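Local coordinates for 5'-Methylthioadenosine Nucleosidase (Arabidopsis thaliana, PDB 2H8G), which is a nucleosidase of the phosphorylase superfamily, an alpha/beta protein that holds adenine in a pocket of this structure, at residues S134-H139 against G173-G178; K70-N75 against F258-N263; V30-M35 against I111-T116. All coordinates share one frame; numbering follows the deposited sequence.

How the interactions relate
All three interactions touch one mixed sheet, at different depths. Interaction 3 lies about 4 Å (centre to centre) from the middle of the chain and interaction 1 about 11 Å; both are buried pairs of parallel strands. Interaction 2, about 19 Å out, is only partly buried and joins a hairpin turn to the end of helix 233-259, with no clear hydrogen bond across it. Interaction 1 adds a salt bridge to its backbone bonds, whereas interaction 3 adds an aromatic-aliphatic contact and one asparagine amide bond. Interactions 2 and 3 meet directly: I259 packs on I112, and N75 O lies 2.8 Å from F31 N, a probable hydrogen bond between neighbouring strands.

Interaction 1. Residues S134-H139 against G173-G178; sequences SDVVFH and GRLSTG
D135 to H139 run parallel to R174 to G178, as an alternating series of backbone bonds demonstrates: L175 N gives to D135 O, V137 N to L175 O, T177 N to V137 O and H139 N to T177 O. The axes of strands 135-138 and 173-177 approach to 4.5 Å, with N-to-C directions 23° apart, and bridges pair V136 with L175, V137 with S176 and F138 with T177. Where the chain turns a corner, S134 N adds a bond to G173 O of 3.0 Å. This pair belongs to the mixed sheet of the phosphorylase-superfamily alpha/beta fold: helix 203-212 packs on the face bearing V136 and F138, and helix 185-193 touches S176 and H139. D135 and R174 form a side-on salt bridge, with R174 NE 2.7 Å from D135 OD1 and R174 NH2 2.9 Å from D135 OD2. Both oxygens lie nearly in the guanidinium plane, yet OD1 is met from 42° above the carboxylate plane. A bend at chi3 (-67°) brings R174 into this grip, and second bonds, R174 NH1 to N194 and D135 OD2 to Q157, restrain both groups. V136 CG2 rests 4.0 Å from L175 CG. T177 OG1 is hydrogen-bonded with A204 N and with D200 of the adenine pocket, while T177 O sits over one face of the H139 ring, displaced toward the rim.

Interaction 2. Residues K70-N75 against F258-N263; sequences KDLRIN and FINGRN
K70 passes its aliphatic chain across N260, on the turn of the antiparallel hairpin made by strands 63-69 and 72-78; the contact thus joins a beta hairpin to the C-terminal end of helix 233-259. The positive phi of K70, 57°, marks the tight reversal of the chain. K70 CB is 3.6 Å from N260 CG and K70 CD 3.7 Å from the same carbon, so two methylene groups of the lysine meet the asparagine side chain. The extended lysine chain carries NZ on to N257, to which it is hydrogen-bonded. D71 comes next, and its carboxylate plane stands 49° from the N260 amide plane. The end of the N260 side chain also lies next to the backbone of D71. L72 opens the strand and supplies the apolar part of the contact. Its CD1 lies 3.5 Å from N260 CA and 3.9 Å from I259 CG2, the side chains of L72 and N260 running past one another head to tail. Loop residue I26 touches both L72 and I259; these two are buried, whereas K70 and D71 are exposed. N260 is the first residue to leave helical geometry, and a type II turn from I259 to R262 follows, with a positive phi of 82° at G261 that favours glycine. R262 N closes the turn on I259 O at 2.9 Å, and R262 NE lies 3.3 Å above the plane of the F258 ring, over its centre.

Interaction 3. Residues V30-M35 against I111-T116; sequences VFVIAM and IINAGT
F31 and I112 run abreast from two paired strands, and the ring turns one face to the isoleucine. I112 CB is 4.1 Å from the ring centroid and 22° off its normal, which meets the geometry of a CH-pi contact; farther out, I112 CD1 comes within 3.5 Å of F31 CZ. A114 CB approaches the same ring at its edge, 4.2 Å from F31 CD2. Helix 233-259 also packs on this ring through A252 and I256. On the other face of the sheet V32 CG2 meets I111 CG2 at 3.9 Å, the two side chains crossing at a slant under helix 92-106. N113 is turned by its chi1 of 175° to reach across: ND2 donates to V32 O at 3.0 Å from 39° above the carbonyl plane, while OD1 is bonded to K221. V32 O also accepts a weak bond from A114 N, so two donors grip this buried oxygen. Parallel pairing is confirmed by I112 N to V30 O and V32 N to I112 O, each 2.9 Å. Farther along, the spacing widens (I33 CA to A114 CA 5.6 Å) and a water spans A34 N and A114 O. This helix-flanked parallel pair is part of the central mixed sheet of the phosphorylase-superfamily alpha/beta fold, and strand 110-119 carries T116, an adenine-pocket residue whose OG1 is hydrogen-bonded to E38.

Interaction 1. Residues S134-H139 against G173-G178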
ATOM      1  N   SER A 134      18.858  -0.105  -9.452  1.00 20.10           N
ATOM      2  CA  SER A 134      18.840   0.914 -10.505  1.00 21.81           C
ATOM      3  C   SER A 134      17.443   1.526 -10.633  1.00 20.94           C
ATOM      4  O   SER A 134      17.275   2.742 -10.543  1.00 21.62           O
ATOM      5  CB  SER A 134      19.266   0.301 -11.846  1.00 22.47           C
ATOM      6  OG  SER A 134      18.519  -0.863 -12.152  1.00 27.11           O
ATOM      7  N   ASP A 135      16.449   0.676 -10.869  1.00 22.22           N
ATOM      8  CA  ASP A 135      15.063   1.117 -10.957  1.00 21.59           C
ATOM      9  C   ASP A 135      14.185   0.027 -10.371  1.00 19.80           C
ATOM     10  O   ASP A 135      14.646  -1.088 -10.124  1.00 17.58           O
ATOM     11  CB  ASP A 135      14.642   1.448 -12.399  1.00 24.03           C
ATOM     12  CG  ASP A 135      14.954   0.343 -13.382  1.00 26.18           C
ATOM     13  OD1 ASP A 135      15.047  -0.830 -12.973  1.00 29.87           O
ATOM     14  OD2 ASP A 135      15.085   0.657 -14.585  1.00 31.22           O
ATOM     15  N   VAL A 136      12.919   0.351 -10.150  1.00 17.96           N
ATOM     16  CA  VAL A 136      12.006  -0.592  -9.533  1.00 16.85           C
ATOM     17  C   VAL A 136      10.641  -0.611 -10.206  1.00 18.16           C
ATOM     18  O   VAL A 136      10.187   0.395 -10.739  1.00 18.44           O
ATOM     19  CB  VAL A 136      11.849  -0.245  -8.036  1.00 19.02           C
ATOM     20  CG1 VAL A 136      11.216   1.139  -7.885  1.00 18.71           C
ATOM     21  CG2 VAL A 136      11.041  -1.313  -7.332  1.00 19.01           C
ATOM     22  N   VAL A 137      10.005  -1.776 -10.184  1.00 15.86           N
ATOM     23  CA  VAL A 137       8.688  -1.967 -10.773  1.00 16.96           C
ATOM     24  C   VAL A 137       7.874  -2.921  -9.907  1.00 15.34           C
ATOM     25  O   VAL A 137       8.421  -3.556  -8.999  1.00 16.48           O
ATOM     26  CB  VAL A 137       8.783  -2.610 -12.186  1.00 18.93           C
ATOM     27  CG1 VAL A 137       9.523  -1.689 -13.135  1.00 19.01           C
ATOM     28  CG2 VAL A 137       9.491  -3.958 -12.106  1.00 18.29           C
ATOM     29  N   PHE A 138       6.571  -2.997 -10.183  1.00 16.51           N
ATOM     30  CA  PHE A 138       5.669  -3.941  -9.505  1.00 16.81           C
ATOM     31  C   PHE A 138       5.382  -5.041 -10.524  1.00 17.94           C
ATOM     32  O   PHE A 138       5.264  -4.755 -11.715  1.00 18.65           O
ATOM     33  CB  PHE A 138       4.297  -3.338  -9.175  1.00 16.87           C
ATOM     34  CG  PHE A 138       4.292  -2.337  -8.057  1.00 16.38           C
ATOM     35  CD1 PHE A 138       4.425  -0.984  -8.325  1.00 16.77           C
ATOM     36  CD2 PHE A 138       4.082  -2.742  -6.742  1.00 17.64           C
ATOM     37  CE1 PHE A 138       4.338  -0.040  -7.303  1.00 17.96           C
ATOM     38  CE2 PHE A 138       3.996  -1.809  -5.713  1.00 17.84           C
ATOM     39  CZ  PHE A 138       4.122  -0.457  -5.992  1.00 19.94           C
ATOM     40  N   HIS A 139       5.250  -6.284 -10.070  1.00 15.97           N
ATOM     41  CA  HIS A 139       4.911  -7.370 -10.989  1.00 17.31           C
ATOM     42  C   HIS A 139       3.525  -7.948 -10.708  1.00 17.72           C
ATOM     43  O   HIS A 139       3.059  -8.810 -11.451  1.00 19.64           O
ATOM     44  CB  HIS A 139       5.955  -8.500 -10.956  1.00 16.54           C
ATOM     45  CG  HIS A 139       6.290  -8.996  -9.582  1.00 16.92           C
ATOM     46  ND1 HIS A 139       5.471  -9.840  -8.860  1.00 20.21           N
ATOM     47  CD2 HIS A 139       7.374  -8.772  -8.807  1.00 13.05           C
ATOM     48  CE1 HIS A 139       6.041 -10.112  -7.696  1.00 15.51           C
ATOM     49  NE2 HIS A 139       7.196  -9.475  -7.640  1.00 19.61           N
ATOM     50  N   GLY A 173      21.007  -3.776 -10.311  1.00 19.92           N
ATOM     51  CA  GLY A 173      19.993  -4.452 -11.090  1.00 19.63           C
ATOM     52  C   GLY A 173      18.629  -3.876 -10.797  1.00 17.60           C
ATOM     53  O   GLY A 173      18.478  -3.051  -9.894  1.00 18.93           O
ATOM     54  N   ARG A 174      17.640  -4.299 -11.574  1.00 17.56           N
ATOM     55  CA  ARG A 174      16.270  -3.841 -11.395  1.00 17.10           C
ATOM     56  C   ARG A 174      15.591  -4.711 -10.344  1.00 15.92           C
ATOM     57  O   ARG A 174      15.852  -5.912 -10.255  1.00 17.22           O
ATOM     58  CB  ARG A 174      15.504  -3.928 -12.725  1.00 18.03           C
ATOM     59  CG  ARG A 174      13.996  -3.799 -12.584  1.00 19.13           C
ATOM     60  CD  ARG A 174      13.309  -3.723 -13.939  1.00 21.48           C
ATOM     61  NE  ARG A 174      13.649  -2.488 -14.638  1.00 24.31           N
ATOM     62  CZ  ARG A 174      13.206  -2.169 -15.850  1.00 27.39           C
ATOM     63  NH1 ARG A 174      12.405  -2.996 -16.505  1.00 27.30           N
ATOM     64  NH2 ARG A 174      13.558  -1.015 -16.399  1.00 26.65           N
ATOM     65  N   LEU A 175      14.726  -4.083  -9.551  1.00 15.25           N
ATOM     66  CA  LEU A 175      13.978  -4.746  -8.494  1.00 15.50           C
ATOM     67  C   LEU A 175      12.502  -4.835  -8.883  1.00 16.14           C
ATOM     68  O   LEU A 175      11.931  -3.866  -9.381  1.00 17.20           O
ATOM     69  CB  LEU A 175      14.103  -3.940  -7.193  1.00 16.64           C
ATOM     70  CG  LEU A 175      13.231  -4.376  -6.007  1.00 16.56           C
ATOM     71  CD1 LEU A 175      13.603  -5.784  -5.593  1.00 16.74           C
ATOM     72  CD2 LEU A 175      13.416  -3.408  -4.840  1.00 18.05           C
ATOM     73  N   SER A 176      11.890  -5.994  -8.658  1.00 15.06           N
ATOM     74  CA  SER A 176      10.476  -6.184  -8.962  1.00 14.79           C
ATOM     75  C   SER A 176       9.777  -6.540  -7.652  1.00 16.51           C
ATOM     76  O   SER A 176      10.154  -7.504  -6.967  1.00 15.98           O
ATOM     77  CB  SER A 176      10.296  -7.290 -10.005  1.00 15.26           C
ATOM     78  OG  SER A 176       8.955  -7.317 -10.461  1.00 16.34           O
ATOM     79  N   THR A 177       8.766  -5.745  -7.320  1.00 14.46           N
ATOM     80  CA  THR A 177       8.006  -5.864  -6.084  1.00 14.72           C
ATOM     81  C   THR A 177       6.618  -6.466  -6.238  1.00 15.69           C
ATOM     82  O   THR A 177       5.920  -6.199  -7.215  1.00 15.69           O
ATOM     83  CB  THR A 177       7.834  -4.457  -5.456  1.00 15.14           C
ATOM     84  OG1 THR A 177       9.127  -3.919  -5.153  1.00 15.74           O
ATOM     85  CG2 THR A 177       6.970  -4.508  -4.201  1.00 17.24           C
ATOM     86  N   GLY A 178       6.224  -7.259  -5.249  1.00 15.13           N
ATOM     87  CA  GLY A 178       4.904  -7.856  -5.227  1.00 15.26           C
ATOM     88  C   GLY A 178       4.599  -8.235  -3.790  1.00 15.52           C
ATOM     89  O   GLY A 178       5.522  -8.425  -2.997  1.00 16.53           O
TER

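Interaction 2. Residues K70-N75 against F258-N263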
ATOM      1  N   LYS A  70      28.622  10.739  13.552  1.00 41.99           N
ATOM      2  CA  LYS A  70      29.382  11.828  12.955  1.00 41.80           C
ATOM      3  C   LYS A  70      28.480  13.030  12.703  1.00 41.06           C
ATOM      4  O   LYS A  70      27.869  13.557  13.631  1.00 41.65           O
ATOM      5  CB  LYS A  70      30.033  11.370  11.647  1.00 43.00           C
ATOM      6  CG  LYS A  70      31.036  10.241  11.831  1.00 45.19           C
ATOM      7  CD  LYS A  70      31.620   9.785  10.505  1.00 46.25           C
ATOM      8  CE  LYS A  70      32.561   8.606  10.700  1.00 46.84           C
ATOM      9  NZ  LYS A  70      33.121   8.114   9.410  1.00 48.76           N
ATOM     10  N   ASP A  71      28.389  13.455  11.448  1.00 39.98           N
ATOM     11  CA  ASP A  71      27.567  14.607  11.097  1.00 39.95           C
ATOM     12  C   ASP A  71      26.215  14.217  10.504  1.00 38.57           C
ATOM     13  O   ASP A  71      25.582  15.014   9.812  1.00 39.41           O
ATOM     14  CB  ASP A  71      28.318  15.497  10.102  1.00 42.45           C
ATOM     15  CG  ASP A  71      29.712  15.862  10.582  1.00 44.64           C
ATOM     16  OD1 ASP A  71      30.589  14.969  10.611  1.00 45.93           O
ATOM     17  OD2 ASP A  71      29.932  17.039  10.935  1.00 47.32           O
ATOM     18  N   LEU A  72      25.769  12.996  10.780  1.00 35.93           N
ATOM     19  CA  LEU A  72      24.493  12.530  10.250  1.00 34.03           C
ATOM     20  C   LEU A  72      23.512  12.039  11.303  1.00 33.35           C
ATOM     21  O   LEU A  72      23.873  11.285  12.207  1.00 33.40           O
ATOM     22  CB  LEU A  72      24.716  11.397   9.240  1.00 34.43           C
ATOM     23  CG  LEU A  72      25.279  11.718   7.857  1.00 34.97           C
ATOM     24  CD1 LEU A  72      25.527  10.416   7.106  1.00 36.32           C
ATOM     25  CD2 LEU A  72      24.301  12.597   7.091  1.00 36.97           C
ATOM     26  N   ARG A  73      22.264  12.477  11.178  1.00 32.63           N
ATOM     27  CA  ARG A  73      21.211  12.034  12.074  1.00 33.22           C
ATOM     28  C   ARG A  73      20.694  10.775  11.396  1.00 31.25           C
ATOM     29  O   ARG A  73      20.366  10.802  10.211  1.00 32.33           O
ATOM     30  CB  ARG A  73      20.090  13.071  12.160  1.00 36.53           C
ATOM     31  CG  ARG A  73      20.459  14.335  12.919  1.00 41.15           C
ATOM     32  CD  ARG A  73      19.303  15.325  12.925  1.00 45.43           C
ATOM     33  NE  ARG A  73      19.540  16.441  13.838  1.00 49.76           N
ATOM     34  CZ  ARG A  73      19.629  16.318  15.159  1.00 50.96           C
ATOM     35  NH1 ARG A  73      19.499  15.126  15.727  1.00 52.32           N
ATOM     36  NH2 ARG A  73      19.847  17.387  15.916  1.00 52.10           N
ATOM     37  N   ILE A  74      20.643   9.672  12.130  1.00 30.03           N
ATOM     38  CA  ILE A  74      20.175   8.420  11.555  1.00 29.63           C
ATOM     39  C   ILE A  74      18.873   7.957  12.181  1.00 29.39           C
ATOM     40  O   ILE A  74      18.772   7.805  13.396  1.00 29.80           O
ATOM     41  CB  ILE A  74      21.217   7.298  11.726  1.00 30.37           C
ATOM     42  CG1 ILE A  74      22.548   7.727  11.111  1.00 31.56           C
ATOM     43  CG2 ILE A  74      20.713   6.017  11.064  1.00 31.27           C
ATOM     44  CD1 ILE A  74      23.652   6.712  11.284  1.00 32.64           C
ATOM     45  N   ASN A  75      17.875   7.735  11.335  1.00 28.61           N
ATOM     46  CA  ASN A  75      16.582   7.259  11.791  1.00 28.71           C
ATOM     47  C   ASN A  75      16.310   5.938  11.085  1.00 27.66           C
ATOM     48  O   ASN A  75      16.586   5.795   9.896  1.00 29.75           O
ATOM     49  CB  ASN A  75      15.483   8.272  11.444  1.00 29.55           C
ATOM     50  CG  ASN A  75      15.597   9.556  12.247  1.00 31.75           C
ATOM     51  OD1 ASN A  75      15.637  10.653  11.686  1.00 35.06           O
ATOM     52  ND2 ASN A  75      15.645   9.426  13.566  1.00 33.36           N
ATOM     53  N   PHE A 258      29.959   6.645   3.853  1.00 27.27           N
ATOM     54  CA  PHE A 258      30.245   7.278   2.569  1.00 26.67           C
ATOM     55  C   PHE A 258      29.433   8.564   2.439  1.00 27.68           C
ATOM     56  O   PHE A 258      29.949   9.602   2.022  1.00 27.68           O
ATOM     57  CB  PHE A 258      29.876   6.348   1.415  1.00 26.58           C
ATOM     58  CG  PHE A 258      30.135   6.940   0.059  1.00 26.56           C
ATOM     59  CD1 PHE A 258      31.410   6.914  -0.493  1.00 26.64           C
ATOM     60  CD2 PHE A 258      29.105   7.540  -0.658  1.00 27.39           C
ATOM     61  CE1 PHE A 258      31.657   7.477  -1.742  1.00 28.09           C
ATOM     62  CE2 PHE A 258      29.343   8.107  -1.908  1.00 28.11           C
ATOM     63  CZ  PHE A 258      30.622   8.074  -2.451  1.00 28.30           C
ATOM     64  N   ILE A 259      28.154   8.479   2.794  1.00 27.60           N
ATOM     65  CA  ILE A 259      27.246   9.620   2.716  1.00 28.99           C
ATOM     66  C   ILE A 259      27.648  10.773   3.631  1.00 29.47           C
ATOM     67  O   ILE A 259      27.503  11.942   3.269  1.00 30.41           O
ATOM     68  CB  ILE A 259      25.803   9.194   3.070  1.00 28.80           C
ATOM     69  CG1 ILE A 259      25.257   8.276   1.975  1.00 28.43           C
ATOM     70  CG2 ILE A 259      24.912  10.419   3.244  1.00 30.37           C
ATOM     71  CD1 ILE A 259      23.894   7.695   2.295  1.00 30.17           C
ATOM     72  N   ASN A 260      28.152  10.442   4.814  1.00 30.59           N
ATOM     73  CA  ASN A 260      28.550  11.458   5.781  1.00 31.56           C
ATOM     74  C   ASN A 260      29.480  12.505   5.177  1.00 32.10           C
ATOM     75  O   ASN A 260      30.453  12.174   4.506  1.00 32.81           O
ATOM     76  CB  ASN A 260      29.214  10.792   6.990  1.00 32.55           C
ATOM     77  CG  ASN A 260      29.643  11.795   8.048  1.00 33.44           C
ATOM     78  OD1 ASN A 260      30.789  12.252   8.061  1.00 36.93           O
ATOM     79  ND2 ASN A 260      28.719  12.153   8.932  1.00 32.83           N
ATOM     80  N   GLY A 261      29.153  13.772   5.407  1.00 32.75           N
ATOM     81  CA  GLY A 261      29.968  14.859   4.896  1.00 33.85           C
ATOM     82  C   GLY A 261      29.710  15.232   3.448  1.00 33.58           C
ATOM     83  O   GLY A 261      30.188  16.261   2.973  1.00 34.54           O
ATOM     84  N   ARG A 262      28.957  14.399   2.737  1.00 33.11           N
ATOM     85  CA  ARG A 262      28.658  14.660   1.336  1.00 31.23           C
ATOM     86  C   ARG A 262      27.270  15.254   1.163  1.00 31.62           C
ATOM     87  O   ARG A 262      26.401  15.092   2.020  1.00 31.08           O
ATOM     88  CB  ARG A 262      28.724  13.362   0.522  1.00 32.15           C
ATOM     89  CG  ARG A 262      30.104  12.751   0.369  1.00 33.08           C
ATOM     90  CD  ARG A 262      30.004  11.409  -0.350  1.00 35.23           C
ATOM     91  NE  ARG A 262      31.303  10.757  -0.486  1.00 38.74           N
ATOM     92  CZ  ARG A 262      32.186  11.030  -1.441  1.00 39.26           C
ATOM     93  NH1 ARG A 262      31.911  11.946  -2.360  1.00 41.47           N
ATOM     94  NH2 ARG A 262      33.348  10.395  -1.470  1.00 40.04           N
ATOM     95  N   ASN A 263      27.068  15.955   0.053  1.00 31.75           N
ATOM     96  CA  ASN A 263      25.757  16.510  -0.246  1.00 32.22           C
ATOM     97  C   ASN A 263      25.175  15.596  -1.321  1.00 30.88           C
ATOM     98  O   ASN A 263      25.902  14.808  -1.921  1.00 30.12           O
ATOM     99  CB  ASN A 263      25.854  17.956  -0.743  1.00 34.45           C
ATOM    100  CG  ASN A 263      26.843  18.124  -1.868  1.00 36.59           C
ATOM    101  OD1 ASN A 263      26.782  17.420  -2.875  1.00 38.61           O
ATOM    102  ND2 ASN A 263      27.763  19.068  -1.707  1.00 37.42           N
TER

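Interaction 3. Residues V30-M35 against I111-T116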
ATOM      1  N   VAL A  30      16.887   8.393   6.600  1.00 24.06           N
ATOM      2  CA  VAL A  30      15.888   7.501   7.166  1.00 21.85           C
ATOM      3  C   VAL A  30      15.987   6.156   6.466  1.00 21.00           C
ATOM      4  O   VAL A  30      15.955   6.089   5.236  1.00 22.21           O
ATOM      5  CB  VAL A  30      14.441   8.019   6.968  1.00 23.48           C
ATOM      6  CG1 VAL A  30      13.445   6.911   7.299  1.00 24.48           C
ATOM      7  CG2 VAL A  30      14.181   9.220   7.867  1.00 23.41           C
ATOM      8  N   PHE A  31      16.148   5.097   7.252  1.00 19.60           N
ATOM      9  CA  PHE A  31      16.184   3.746   6.707  1.00 19.24           C
ATOM     10  C   PHE A  31      14.785   3.185   6.904  1.00 19.39           C
ATOM     11  O   PHE A  31      14.241   3.257   8.006  1.00 20.22           O
ATOM     12  CB  PHE A  31      17.143   2.831   7.478  1.00 19.47           C
ATOM     13  CG  PHE A  31      18.583   2.956   7.073  1.00 20.15           C
ATOM     14  CD1 PHE A  31      19.366   4.004   7.545  1.00 24.95           C
ATOM     15  CD2 PHE A  31      19.167   2.007   6.235  1.00 20.50           C
ATOM     16  CE1 PHE A  31      20.713   4.105   7.191  1.00 25.31           C
ATOM     17  CE2 PHE A  31      20.514   2.100   5.874  1.00 21.88           C
ATOM     18  CZ  PHE A  31      21.286   3.151   6.355  1.00 26.63           C
ATOM     19  N   VAL A  32      14.195   2.651   5.839  1.00 19.16           N
ATOM     20  CA  VAL A  32      12.885   2.025   5.939  1.00 18.36           C
ATOM     21  C   VAL A  32      13.215   0.544   5.828  1.00 19.15           C
ATOM     22  O   VAL A  32      13.729   0.093   4.801  1.00 18.41           O
ATOM     23  CB  VAL A  32      11.955   2.443   4.787  1.00 16.99           C
ATOM     24  CG1 VAL A  32      10.685   1.604   4.825  1.00 18.31           C
ATOM     25  CG2 VAL A  32      11.609   3.924   4.913  1.00 17.80           C
ATOM     26  N   ILE A  33      12.956  -0.199   6.901  1.00 18.27           N
ATOM     27  CA  ILE A  33      13.262  -1.628   6.957  1.00 18.74           C
ATOM     28  C   ILE A  33      12.031  -2.407   7.410  1.00 18.86           C
ATOM     29  O   ILE A  33      11.475  -2.155   8.479  1.00 21.24           O
ATOM     30  CB  ILE A  33      14.452  -1.871   7.916  1.00 19.93           C
ATOM     31  CG1 ILE A  33      15.650  -1.033   7.445  1.00 19.98           C
ATOM     32  CG2 ILE A  33      14.813  -3.350   7.959  1.00 20.33           C
ATOM     33  CD1 ILE A  33      16.898  -1.158   8.304  1.00 21.59           C
ATOM     34  N   ALA A  34      11.619  -3.367   6.588  1.00 18.33           N
ATOM     35  CA  ALA A  34      10.422  -4.159   6.853  1.00 18.30           C
ATOM     36  C   ALA A  34      10.442  -5.084   8.063  1.00 20.12           C
ATOM     37  O   ALA A  34       9.449  -5.173   8.786  1.00 21.43           O
ATOM     38  CB  ALA A  34      10.068  -4.968   5.618  1.00 18.97           C
ATOM     39  N   MET A  35      11.550  -5.785   8.272  1.00 21.29           N
ATOM     40  CA  MET A  35      11.652  -6.727   9.387  1.00 22.37           C
ATOM     41  C   MET A  35      12.571  -6.228  10.496  1.00 24.63           C
ATOM     42  O   MET A  35      13.663  -5.738  10.232  1.00 23.59           O
ATOM     43  CB  MET A  35      12.161  -8.076   8.876  1.00 24.45           C
ATOM     44  CG  MET A  35      11.317  -8.673   7.761  1.00 26.61           C
ATOM     45  SD  MET A  35      12.007 -10.222   7.132  1.00 31.37           S
ATOM     46  CE  MET A  35      11.403 -11.383   8.359  1.00 31.64           C
ATOM     47  N   ILE A 111      16.224   8.664   1.622  1.00 20.22           N
ATOM     48  CA  ILE A 111      15.661   7.461   2.221  1.00 20.17           C
ATOM     49  C   ILE A 111      16.417   6.250   1.700  1.00 19.39           C
ATOM     50  O   ILE A 111      16.764   6.190   0.528  1.00 18.55           O
ATOM     51  CB  ILE A 111      14.178   7.287   1.832  1.00 20.10           C
ATOM     52  CG1 ILE A 111      13.352   8.443   2.390  1.00 22.69           C
ATOM     53  CG2 ILE A 111      13.655   5.950   2.349  1.00 21.85           C
ATOM     54  CD1 ILE A 111      11.978   8.546   1.781  1.00 27.60           C
ATOM     55  N   ILE A 112      16.688   5.295   2.580  1.00 17.62           N
ATOM     56  CA  ILE A 112      17.359   4.072   2.166  1.00 18.45           C
ATOM     57  C   ILE A 112      16.455   2.914   2.555  1.00 18.76           C
ATOM     58  O   ILE A 112      16.166   2.722   3.734  1.00 18.21           O
ATOM     59  CB  ILE A 112      18.716   3.855   2.878  1.00 18.79           C
ATOM     60  CG1 ILE A 112      19.663   5.022   2.591  1.00 20.66           C
ATOM     61  CG2 ILE A 112      19.334   2.535   2.404  1.00 19.22           C
ATOM     62  CD1 ILE A 112      20.994   4.914   3.315  1.00 22.36           C
ATOM     63  N   ASN A 113      15.980   2.169   1.562  1.00 16.68           N
ATOM     64  CA  ASN A 113      15.143   1.000   1.817  1.00 16.73           C
ATOM     65  C   ASN A 113      16.124  -0.168   1.807  1.00 16.53           C
ATOM     66  O   ASN A 113      16.639  -0.544   0.762  1.00 16.78           O
ATOM     67  CB  ASN A 113      14.104   0.829   0.699  1.00 16.99           C
ATOM     68  CG  ASN A 113      13.280  -0.443   0.846  1.00 16.81           C
ATOM     69  OD1 ASN A 113      12.886  -1.055  -0.151  1.00 17.76           O
ATOM     70  ND2 ASN A 113      12.999  -0.837   2.089  1.00 17.92           N
ATOM     71  N   ALA A 114      16.409  -0.718   2.983  1.00 16.70           N
ATOM     72  CA  ALA A 114      17.349  -1.828   3.086  1.00 16.26           C
ATOM     73  C   ALA A 114      16.621  -3.080   3.532  1.00 16.05           C
ATOM     74  O   ALA A 114      15.787  -3.031   4.432  1.00 17.33           O
ATOM     75  CB  ALA A 114      18.458  -1.480   4.084  1.00 17.27           C
ATOM     76  N   GLY A 115      16.930  -4.205   2.895  1.00 15.14           N
ATOM     77  CA  GLY A 115      16.284  -5.444   3.274  1.00 16.93           C
ATOM     78  C   GLY A 115      16.741  -6.614   2.432  1.00 16.92           C
ATOM     79  O   GLY A 115      17.548  -6.458   1.512  1.00 17.35           O
ATOM     80  N   THR A 116      16.223  -7.790   2.773  1.00 16.25           N
ATOM     81  CA  THR A 116      16.532  -9.018   2.064  1.00 16.21           C
ATOM     82  C   THR A 116      15.634  -9.150   0.838  1.00 17.20           C
ATOM     83  O   THR A 116      14.592  -8.499   0.735  1.00 18.84           O
ATOM     84  CB  THR A 116      16.342 -10.244   2.982  1.00 19.35           C
ATOM     85  OG1 THR A 116      15.057 -10.188   3.613  1.00 20.48           O
ATOM     86  CG2 THR A 116      17.418 -10.272   4.042  1.00 18.58           C
TER
HETATM   87  O   HOH W   1      13.349  -4.284   4.494  1.00 20.43           O